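Local coordinates for G protein alpha subunit (Entamoeba histolytica, PDB 4FID), which binds GDP in this structure and probably works as the GTP-hydrolysing alpha subunit of a heterotrimeric G protein in transmembrane signalling, at residues T137-D140 with L141-R145; F33-Q36 with E37-T40; K247-L250 with N251-F254; F241-K244 with L245-V248. One frame throughout, in Å; residues are numbered along the deposited sequence.

Contact 1. Residues T137-D140 with L141-R145. With GDP (guanosine-5'-diphosphate), chain C.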
loop_
_atom_site.group_PDB
_atom_site.type_symbol
_atom_site.label_atom_id
_atom_site.label_comp_id
_atom_site.label_asym_id
_atom_site.label_seq_id
_atom_site.Cartn_x
_atom_site.Cartn_y
_atom_site.Cartn_z
ATOM N N THR A 137 10.570 14.270 3.864
ATOM C CA THR A 137 9.844 14.277 5.123
ATOM C C THR A 137 9.221 12.895 5.376
ATOM O O THR A 137 9.175 12.050 4.481
ATOM C CB THR A 137 8.707 15.290 5.055
ATOM O OG1 THR A 137 7.679 14.792 4.175
ATOM C CG2 THR A 137 9.200 16.610 4.550
ATOM N N GLU A 138 8.733 12.662 6.588
ATOM C CA GLU A 138 8.062 11.397 6.894
ATOM C C GLU A 138 6.871 11.182 5.989
ATOM O O GLU A 138 6.538 10.037 5.652
ATOM C CB GLU A 138 7.641 11.330 8.352
ATOM C CG GLU A 138 8.834 11.267 9.316
ATOM C CD GLU A 138 8.416 11.128 10.766
ATOM O OE1 GLU A 138 9.122 10.443 11.529
ATOM O OE2 GLU A 138 7.373 11.699 11.148
ATOM N N GLU A 139 6.247 12.275 5.547
ATOM C CA GLU A 139 5.073 12.135 4.691
ATOM C C GLU A 139 5.509 11.641 3.286
ATOM O O GLU A 139 4.863 10.780 2.686
ATOM C CB GLU A 139 4.252 13.431 4.674
ATOM C CG GLU A 139 2.822 13.315 4.161
ATOM C CD GLU A 139 1.955 12.416 5.034
ATOM O OE1 GLU A 139 1.985 12.580 6.274
ATOM O OE2 GLU A 139 1.241 11.540 4.485
ATOM N N ASP A 140 6.620 12.155 2.783
ATOM C CA ASP A 140 7.180 11.636 1.540
ATOM C C ASP A 140 7.421 10.133 1.646
ATOM O O ASP A 140 7.102 9.388 0.734
ATOM C CB ASP A 140 8.488 12.367 1.175
ATOM C CG ASP A 140 8.274 13.863 0.920
ATOM O OD1 ASP A 140 7.105 14.239 0.678
ATOM O OD2 ASP A 140 9.253 14.658 0.965
ATOM N N LEU A 141 7.988 9.681 2.759
ATOM C CA LEU A 141 8.297 8.261 2.911
ATOM C C LEU A 141 7.031 7.407 2.915
ATOM O O LEU A 141 7.059 6.258 2.452
ATOM C CB LEU A 141 9.090 7.994 4.191
ATOM C CG LEU A 141 10.617 7.899 4.172
ATOM C CD1 LEU A 141 11.253 9.063 3.406
ATOM C CD2 LEU A 141 11.168 7.811 5.615
ATOM N N ILE A 142 5.938 7.955 3.459
ATOM C CA ILE A 142 4.656 7.267 3.463
ATOM C C ILE A 142 4.174 7.041 2.038
ATOM O O ILE A 142 3.687 5.958 1.699
ATOM C CB ILE A 142 3.557 8.074 4.207
ATOM C CG1 ILE A 142 3.801 8.084 5.725
ATOM C CG2 ILE A 142 2.134 7.555 3.828
ATOM C CD1 ILE A 142 3.876 6.720 6.316
ATOM N N HIS A 143 4.328 8.064 1.198
ATOM C CA HIS A 143 3.752 8.029 -0.147
ATOM C C HIS A 143 4.660 7.437 -1.203
ATOM O O HIS A 143 4.208 7.083 -2.292
ATOM C CB HIS A 143 3.331 9.424 -0.596
ATOM C CG HIS A 143 2.099 9.916 0.076
ATOM N ND1 HIS A 143 2.126 10.597 1.276
ATOM C CD2 HIS A 143 0.799 9.834 -0.286
ATOM C CE1 HIS A 143 0.890 10.910 1.628
ATOM N NE2 HIS A 143 0.069 10.461 0.696
ATOM N N ASN A 144 5.942 7.341 -0.910
ATOM C CA ASN A 144 6.844 6.863 -1.938
ATOM C C ASN A 144 6.876 5.356 -2.044
ATOM O O ASN A 144 6.753 4.640 -1.056
ATOM C CB ASN A 144 8.247 7.401 -1.761
ATOM C CG ASN A 144 9.076 7.218 -3.005
ATOM O OD1 ASN A 144 8.660 7.646 -4.082
ATOM N ND2 ASN A 144 10.250 6.569 -2.880
ATOM N N ARG A 145 7.055 4.879 -3.266
ATOM C CA ARG A 145 7.161 3.456 -3.511
ATOM C C ARG A 145 8.566 2.942 -3.188
ATOM O O ARG A 145 9.556 3.442 -3.729
ATOM C CB ARG A 145 6.777 3.170 -4.964
ATOM C CG ARG A 145 5.518 3.924 -5.391
ATOM C CD ARG A 145 4.661 3.116 -6.355
ATOM N NE ARG A 145 3.499 2.486 -5.727
ATOM C CZ ARG A 145 2.740 1.569 -6.324
ATOM N NH1 ARG A 145 3.028 1.172 -7.559
ATOM N NH2 ARG A 145 1.702 1.036 -5.688
HETATM P PB GDP C . 4.580 -3.732 0.119
HETATM O O1B GDP C . 5.998 -3.351 0.467
HETATM O O2B GDP C . 4.603 -4.763 -0.985
HETATM O O3B GDP C . 3.953 -4.320 1.358
HETATM O O3A GDP C . 3.703 -2.460 -0.395
HETATM P PA GDP C . 4.136 -0.901 -0.210
HETATM O O1A GDP C . 3.907 -0.424 1.209
HETATM O O2A GDP C . 5.582 -0.674 -0.615
HETATM O "O5'" GDP C . 3.177 -0.111 -1.249
HETATM C "C5'" GDP C . 3.748 0.694 -2.284
HETATM C "C4'" GDP C . 2.880 1.911 -2.638
HETATM O "O4'" GDP C . 1.513 1.750 -2.236
HETATM C "C3'" GDP C . 3.390 3.204 -1.999
HETATM O "O3'" GDP C . 3.631 4.189 -3.024
HETATM C "C2'" GDP C . 2.281 3.636 -1.050
HETATM O "O2'" GDP C . 2.195 5.069 -0.952
HETATM C "C1'" GDP C . 1.042 2.972 -1.659
HETATM N N9 GDP C . -0.053 2.749 -0.670
HETATM C C8 GDP C . -0.089 1.867 0.354
HETATM N N7 GDP C . -1.264 1.953 1.037
HETATM C C5 GDP C . -2.008 2.906 0.446
HETATM C C6 GDP C . -3.346 3.520 0.650
HETATM O O6 GDP C . -4.094 3.147 1.573
HETATM N N1 GDP C . -3.736 4.494 -0.179
HETATM C C2 GDP C . -2.961 4.918 -1.197
HETATM N N2 GDP C . -3.430 5.898 -2.002
HETATM N N3 GDP C . -1.728 4.408 -1.451
HETATM C C4 GDP C . -1.209 3.421 -0.678
#
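Between T137 and N144 the backbone makes a short helix, with L141 N bonded to T137 O and I142 N to E138 O in the next bond of the series. At its start T137, the N-cap, and D140 form a capping box: D140 N gives a nearly straight bond to T137 OG1 (3.2 Å), while T137 N donates to D140 OD2 (3.2 Å), approaching from above the carboxylate plane. The same OD2 takes a salt bridge from R128 and a bond from Y134, and OD1 bonds Y121, so the buried carboxylate is satisfied on both oxygens.

E139 O, within the first turn, is gripped twice by a single residue. H143 N and H143 ND1 reach E139 O from opposite faces of the carbonyl plane, each at 3.1 Å, and the carbonyl oxygen lies in the imidazole plane. With CG anti to the carbonyl carbon (chi1 -74°), the ring swings back alongside the preceding turn, where Y121 stacks on it. The E139 chain bends at chi2 and brings OE2 to the ring edge at H143 CE1, the carboxylate turned 57° from the ring.

In the last turn, N144 N closes on D140 O (2.9 Å), and from N144 the chain leaves the helix toward the nucleotide. There R145 NE bonds the ribose hydroxyl O3' of GDP (3.2 Å), and O4' lies at the guanidinium edge, though this poorly ordered side chain makes both details less certain. A capping box thus opens a short helix whose far end delivers H143 and R145 to the GDP site of a G-alpha subunit.

Contact 2. Residues F33-Q36 with E37-T40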
loop_
_atom_site.group_PDB
_atom_site.type_symbol
_atom_site.label_atom_id
_atom_site.label_comp_id
_atom_site.label_asym_id
_atom_site.label_seq_id
_atom_site.Cartn_x
_atom_site.Cartn_y
_atom_site.Cartn_z
ATOM N N PHE A 33 11.068 8.595 11.812
ATOM C CA PHE A 33 12.331 8.430 11.121
ATOM C C PHE A 33 13.162 9.689 11.251
ATOM O O PHE A 33 12.703 10.784 10.929
ATOM C CB PHE A 33 12.096 8.093 9.652
ATOM C CG PHE A 33 11.349 6.807 9.450
ATOM C CD1 PHE A 33 9.958 6.762 9.577
ATOM C CD2 PHE A 33 12.032 5.632 9.151
ATOM C CE1 PHE A 33 9.271 5.574 9.403
ATOM C CE2 PHE A 33 11.346 4.441 8.968
ATOM C CZ PHE A 33 9.965 4.415 9.095
ATOM N N PRO A 34 14.386 9.534 11.765
ATOM C CA PRO A 34 15.338 10.635 11.922
ATOM C C PRO A 34 15.893 11.103 10.588
ATOM O O PRO A 34 15.909 10.362 9.607
ATOM C CB PRO A 34 16.444 10.028 12.783
ATOM C CG PRO A 34 16.307 8.552 12.616
ATOM C CD PRO A 34 14.848 8.295 12.410
ATOM N N GLU A 35 16.351 12.342 10.568
ATOM C CA GLU A 35 16.799 12.961 9.339
ATOM C C GLU A 35 17.733 12.094 8.504
ATOM O O GLU A 35 17.602 12.066 7.284
ATOM C CB GLU A 35 17.449 14.319 9.620
ATOM C CG GLU A 35 17.853 15.069 8.356
ATOM C CD GLU A 35 18.528 16.398 8.644
ATOM O OE1 GLU A 35 18.670 16.761 9.834
ATOM O OE2 GLU A 35 18.920 17.080 7.672
ATOM N N GLN A 36 18.682 11.400 9.126
ATOM C CA GLN A 36 19.648 10.646 8.319
ATOM C C GLN A 36 19.038 9.412 7.659
ATOM O O GLN A 36 19.451 9.035 6.564
ATOM C CB GLN A 36 20.943 10.299 9.075
ATOM C CG GLN A 36 20.751 9.493 10.334
ATOM C CD GLN A 36 20.666 10.374 11.567
ATOM O OE1 GLN A 36 21.316 11.422 11.642
ATOM N NE2 GLN A 36 19.865 9.951 12.542
ATOM N N GLU A 37 18.051 8.797 8.307
ATOM C CA GLU A 37 17.334 7.678 7.702
ATOM C C GLU A 37 16.486 8.177 6.529
ATOM O O GLU A 37 16.522 7.622 5.428
ATOM C CB GLU A 37 16.466 6.971 8.740
ATOM C CG GLU A 37 15.811 5.695 8.240
ATOM C CD GLU A 37 15.464 4.745 9.375
ATOM O OE1 GLU A 37 15.712 5.100 10.555
ATOM O OE2 GLU A 37 14.948 3.639 9.088
ATOM N N ARG A 38 15.743 9.248 6.764
ATOM C CA ARG A 38 14.975 9.883 5.708
ATOM C C ARG A 38 15.803 10.268 4.476
ATOM O O ARG A 38 15.376 10.058 3.342
ATOM C CB ARG A 38 14.254 11.117 6.263
ATOM C CG ARG A 38 12.980 10.808 7.011
ATOM C CD ARG A 38 12.236 12.070 7.295
ATOM N NE ARG A 38 12.650 12.573 8.583
ATOM C CZ ARG A 38 13.250 13.735 8.780
ATOM N NH1 ARG A 38 13.477 14.550 7.760
ATOM N NH2 ARG A 38 13.610 14.079 10.008
ATOM N N ALA A 39 16.984 10.840 4.685
ATOM C CA ALA A 39 17.770 11.345 3.561
ATOM C C ALA A 39 18.205 10.240 2.607
ATOM O O ALA A 39 18.492 10.509 1.448
ATOM C CB ALA A 39 18.986 12.180 4.041
ATOM N N THR A 40 18.244 9.000 3.078
ATOM C CA THR A 40 18.539 7.873 2.182
ATOM C C THR A 40 17.498 7.679 1.053
ATOM O O THR A 40 17.786 7.040 0.042
ATOM C CB THR A 40 18.649 6.541 2.955
ATOM O OG1 THR A 40 17.333 6.028 3.217
ATOM C CG2 THR A 40 19.396 6.739 4.262
#
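E37, R38 and F33 carry most of this contact, a single turn in which two side chains fold back toward F33 and P34, with R38 also covering E35. R38 reaches furthest. Its CG lies anti to the carbonyl carbon (chi1 -80°) and its chain bends at chi3, bringing NE to F33 O in a fairly straight bond of 3.0 Å. The oxygen sits in the guanidinium plane, yet the donor stands 41° out of the carbonyl plane. One guanidinium face lies over E35, whose CA is 3.4 Å from R38 NH2, and R38 NH1 continues to the carbonyl of P136.

E37 takes the ring of the same F33. Extended, it sets its carboxylate almost perpendicular to the F33 ring, with OE2 at the ring edge, 3.5 Å from CD2, while OE1 lies beside P34 CD. F33 also packs on K23 and I27 of helix 18-28.

Backbone bonds complete the turn: R38 N reaches P34 O at 3.1 Å, and A39 N reaches E35 O. At the far end, E37 O accepts from both T40 N and T40 OG1. A proline at the N-cap position, with an arginine held to the carbonyl before it, starts the short helix 35-39 in the linker between helices 18-28 and 42-62.

Contact 3. Residues K247-L250 with N251-F254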
loop_
_atom_site.group_PDB
_atom_site.type_symbol
_atom_site.label_atom_id
_atom_site.label_comp_id
_atom_site.label_asym_id
_atom_site.label_seq_id
_atom_site.Cartn_x
_atom_site.Cartn_y
_atom_site.Cartn_z
ATOM N N LYS A 247 -14.458 4.046 -12.763
ATOM C CA LYS A 247 -13.897 3.836 -14.101
ATOM C C LYS A 247 -13.919 2.346 -14.516
ATOM O O LYS A 247 -14.108 2.018 -15.684
ATOM C CB LYS A 247 -12.459 4.369 -14.186
ATOM C CG LYS A 247 -12.195 5.710 -13.495
ATOM C CD LYS A 247 -10.680 5.922 -13.269
ATOM C CE LYS A 247 -10.346 7.187 -12.473
ATOM N NZ LYS A 247 -8.880 7.299 -12.176
ATOM N N VAL A 248 -13.709 1.448 -13.558
ATOM C CA VAL A 248 -13.792 0.016 -13.824
ATOM C C VAL A 248 -14.823 -0.649 -12.914
ATOM O O VAL A 248 -14.469 -1.203 -11.886
ATOM C CB VAL A 248 -12.436 -0.689 -13.598
ATOM C CG1 VAL A 248 -12.493 -2.125 -14.115
ATOM C CG2 VAL A 248 -11.304 0.086 -14.248
ATOM N N PRO A 249 -16.107 -0.596 -13.287
ATOM C CA PRO A 249 -17.135 -1.163 -12.402
ATOM C C PRO A 249 -16.882 -2.635 -12.047
ATOM O O PRO A 249 -16.384 -3.398 -12.885
ATOM C CB PRO A 249 -18.437 -0.994 -13.206
ATOM C CG PRO A 249 -18.016 -0.618 -14.591
ATOM C CD PRO A 249 -16.681 0.034 -14.485
ATOM N N LEU A 250 -17.224 -3.006 -10.812
ATOM C CA LEU A 250 -16.948 -4.330 -10.270
ATOM C C LEU A 250 -17.606 -5.440 -11.082
ATOM O O LEU A 250 -17.077 -6.553 -11.143
ATOM C CB LEU A 250 -17.376 -4.437 -8.783
ATOM C CG LEU A 250 -16.995 -5.688 -7.953
ATOM C CD1 LEU A 250 -15.526 -6.125 -8.137
ATOM C CD2 LEU A 250 -17.265 -5.486 -6.484
ATOM N N ASN A 251 -18.752 -5.159 -11.701
ATOM C CA ASN A 251 -19.439 -6.227 -12.429
ATOM C C ASN A 251 -18.872 -6.466 -13.812
ATOM O O ASN A 251 -19.379 -7.313 -14.540
ATOM C CB ASN A 251 -20.950 -6.034 -12.495
ATOM C CG ASN A 251 -21.361 -4.810 -13.309
ATOM O OD1 ASN A 251 -20.562 -4.214 -14.034
ATOM N ND2 ASN A 251 -22.627 -4.430 -13.177
ATOM N N THR A 252 -17.824 -5.727 -14.171
ATOM C CA THR A 252 -17.081 -6.047 -15.382
ATOM C C THR A 252 -16.044 -7.142 -15.081
ATOM O O THR A 252 -15.412 -7.697 -15.982
ATOM C CB THR A 252 -16.384 -4.800 -16.005
ATOM O OG1 THR A 252 -15.406 -4.292 -15.097
ATOM C CG2 THR A 252 -17.395 -3.703 -16.312
ATOM N N ILE A 253 -15.880 -7.444 -13.803
ATOM C CA ILE A 253 -14.915 -8.424 -13.375
ATOM C C ILE A 253 -15.647 -9.608 -12.763
ATOM O O ILE A 253 -15.286 -10.752 -12.995
ATOM C CB ILE A 253 -13.945 -7.808 -12.346
ATOM C CG1 ILE A 253 -13.285 -6.552 -12.932
ATOM C CG2 ILE A 253 -12.904 -8.851 -11.911
ATOM C CD1 ILE A 253 -12.296 -6.824 -14.107
ATOM N N PHE A 254 -16.665 -9.308 -11.959
ATOM C CA PHE A 254 -17.608 -10.298 -11.438
ATOM C C PHE A 254 -19.030 -9.977 -11.899
ATOM O O PHE A 254 -19.768 -9.289 -11.195
ATOM C CB PHE A 254 -17.598 -10.306 -9.911
ATOM C CG PHE A 254 -16.356 -10.878 -9.327
ATOM C CD1 PHE A 254 -15.300 -10.038 -8.932
ATOM C CD2 PHE A 254 -16.223 -12.259 -9.166
ATOM C CE1 PHE A 254 -14.129 -10.569 -8.391
ATOM C CE2 PHE A 254 -15.067 -12.796 -8.621
ATOM C CZ PHE A 254 -14.015 -11.947 -8.239
#
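A short 3-10 turn shapes the loop that follows helix 238-247, on the way to helix 263-275 of the nucleotide-binding domain. It illustrates how a tight turn can load several donors onto few carbonyls. P249 O is the first of these. T252 N bonds P249 O at 3.0 Å from well above the carbonyl plane. T252 OG1, by contrast, comes to P249 O almost opposite the carbonyl carbon, at 2.6 Å. Because OG1 stands between the backbone N and the carbonyl carbon (chi1 64°), the hydroxyl faces back along the turn to that oxygen. The same rotation sets the methyl CG2 of T252 against the proline ring, 3.6 Å from P249 CG.

V248 stands just ahead of the turn and crosses T252 at about a right angle, its CG1 beside the hydroxyl oxygen. The carbonyl of V248 bonds the hydroxyl of Y197, fastening the start of the loop to a neighbouring one.

The second shared acceptor is L250 O. I253 N meets L250 O from above the carbonyl plane at 3.0 Å. F254 N reaches L250 O within that plane, in a virtually straight bond of 2.9 Å. The two donors thus use different directions around one oxygen.

Both side chains flanking this bond are apolar. L250 is buried and also packs on Y257, while the F254 ring meets Y269 edge-to-face. Between the two, L250 CD1 comes to the edge of the phenyl ring, near its plane and 4.0 Å from F254 CD1.

Contact 4. Residues F241-K244 with L245-V248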
loop_
_atom_site.group_PDB
_atom_site.type_symbol
_atom_site.label_atom_id
_atom_site.label_comp_id
_atom_site.label_asym_id
_atom_site.label_seq_id
_atom_site.Cartn_x
_atom_site.Cartn_y
_atom_site.Cartn_z
ATOM N N PHE A 241 -9.824 2.379 -4.142
ATOM C CA PHE A 241 -10.886 1.485 -4.563
ATOM C C PHE A 241 -12.212 2.221 -4.872
ATOM O O PHE A 241 -12.833 1.957 -5.890
ATOM C CB PHE A 241 -11.061 0.395 -3.505
ATOM C CG PHE A 241 -12.173 -0.565 -3.791
ATOM C CD1 PHE A 241 -12.065 -1.479 -4.827
ATOM C CD2 PHE A 241 -13.323 -0.568 -2.995
ATOM C CE1 PHE A 241 -13.107 -2.391 -5.086
ATOM C CE2 PHE A 241 -14.369 -1.460 -3.244
ATOM C CZ PHE A 241 -14.259 -2.376 -4.294
ATOM N N GLU A 242 -12.627 3.138 -3.996
ATOM C CA GLU A 242 -13.835 3.955 -4.201
ATOM C C GLU A 242 -13.811 4.559 -5.595
ATOM O O GLU A 242 -14.743 4.405 -6.378
ATOM C CB GLU A 242 -13.868 5.124 -3.199
ATOM C CG GLU A 242 -14.988 5.106 -2.159
ATOM C CD GLU A 242 -15.735 6.456 -2.032
ATOM O OE1 GLU A 242 -15.087 7.509 -1.797
ATOM O OE2 GLU A 242 -16.984 6.453 -2.166
ATOM N N GLU A 243 -12.721 5.264 -5.876
ATOM C CA GLU A 243 -12.544 6.026 -7.097
ATOM C C GLU A 243 -12.475 5.093 -8.302
ATOM O O GLU A 243 -13.138 5.316 -9.327
ATOM C CB GLU A 243 -11.270 6.875 -6.984
ATOM C CG GLU A 243 -10.883 7.622 -8.254
ATOM C CD GLU A 243 -11.945 8.627 -8.705
ATOM O OE1 GLU A 243 -12.248 9.578 -7.940
ATOM O OE2 GLU A 243 -12.473 8.469 -9.831
ATOM N N LYS A 244 -11.678 4.034 -8.172
ATOM C CA LYS A 244 -11.452 3.112 -9.277
ATOM C C LYS A 244 -12.749 2.470 -9.743
ATOM O O LYS A 244 -12.924 2.198 -10.925
ATOM C CB LYS A 244 -10.464 2.045 -8.870
ATOM C CG LYS A 244 -10.129 1.081 -9.967
ATOM C CD LYS A 244 -8.820 0.416 -9.650
ATOM C CE LYS A 244 -8.292 -0.366 -10.832
ATOM N NZ LYS A 244 -7.108 -1.138 -10.404
ATOM N N LEU A 245 -13.650 2.243 -8.794
ATOM C CA LEU A 245 -14.944 1.644 -9.057
ATOM C C LEU A 245 -15.768 2.435 -10.080
ATOM O O LEU A 245 -16.662 1.875 -10.739
ATOM C CB LEU A 245 -15.713 1.493 -7.739
ATOM C CG LEU A 245 -16.112 0.083 -7.302
ATOM C CD1 LEU A 245 -15.105 -0.963 -7.779
ATOM C CD2 LEU A 245 -16.280 0.032 -5.790
ATOM N N THR A 246 -15.464 3.724 -10.220
ATOM C CA THR A 246 -16.210 4.582 -11.142
ATOM C C THR A 246 -15.693 4.506 -12.582
ATOM O O THR A 246 -16.401 4.865 -13.510
ATOM C CB THR A 246 -16.204 6.048 -10.676
ATOM O OG1 THR A 246 -14.890 6.606 -10.849
ATOM C CG2 THR A 246 -16.600 6.139 -9.208
ATOM N N LYS A 247 -14.458 4.046 -12.763
ATOM C CA LYS A 247 -13.897 3.836 -14.101
ATOM C C LYS A 247 -13.919 2.346 -14.516
ATOM O O LYS A 247 -14.108 2.018 -15.684
ATOM C CB LYS A 247 -12.459 4.369 -14.186
ATOM C CG LYS A 247 -12.195 5.710 -13.495
ATOM C CD LYS A 247 -10.680 5.922 -13.269
ATOM C CE LYS A 247 -10.346 7.187 -12.473
ATOM N NZ LYS A 247 -8.880 7.299 -12.176
ATOM N N VAL A 248 -13.709 1.448 -13.558
ATOM C CA VAL A 248 -13.792 0.016 -13.824
ATOM C C VAL A 248 -14.823 -0.649 -12.914
ATOM O O VAL A 248 -14.469 -1.203 -11.886
ATOM C CB VAL A 248 -12.436 -0.689 -13.598
ATOM C CG1 VAL A 248 -12.493 -2.125 -14.115
ATOM C CG2 VAL A 248 -11.304 0.086 -14.248
#
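E243 O is gripped twice by T246 near the C-terminal end of helix 238-247. T246 OG1 bonds E243 O at 2.7 Å, in the carbonyl plane. T246 N reaches E243 O from above that plane, at 3.0 Å. The bond from T246 N is of the i to i+3 kind, often met in the last turn of a helix. K244 O takes both kinds, accepting V248 N nearly straight at 2.8 Å and K247 N from above its plane.

The side chain of E243 bends at chi2 and crosses the same threonine, placing OE2 3.2 Å from T246 OG1. Its carboxylate also passes K247 CE, but the ammonium group lies beyond salt-bridge range. K244 runs out extended in another direction, and its NZ is held by a salt bridge to D198 and a bond to the carbonyl of A195.

On the buried side, F241 turns its ring toward L245, CG anti to the backbone N (chi1 177°), with Y197 meeting the ring at about a right angle and helix 263-275 packing alongside. L245 lays its branched end over one face of that ring in a CH-pi contact, with CD2 3.8 Å from the F241 ring centroid and 28° off the normal.

In the fold
All four contacts are local turns within one G-alpha chain, and they fall into two pairs. Contact 2 comes first along the sequence, then contact 1, then contact 4, which runs into contact 3 through the shared K247 and V248. Helices 35-39 and 138-143 meet where E138 OE1 probably bonds F33 N, their contact centres about 11 Å apart. Contacts 3 and 4 are about 9 Å apart, centre to centre, at the end of helix 238-247. The pairs do not touch: contacts 1 and 4 come within about 10 Å at their nearest atoms, while the centres of contacts 2 and 3 lie about 41 Å apart. Contact 1 reaches GDP directly; helix 238-247 approaches it through D239 near its start.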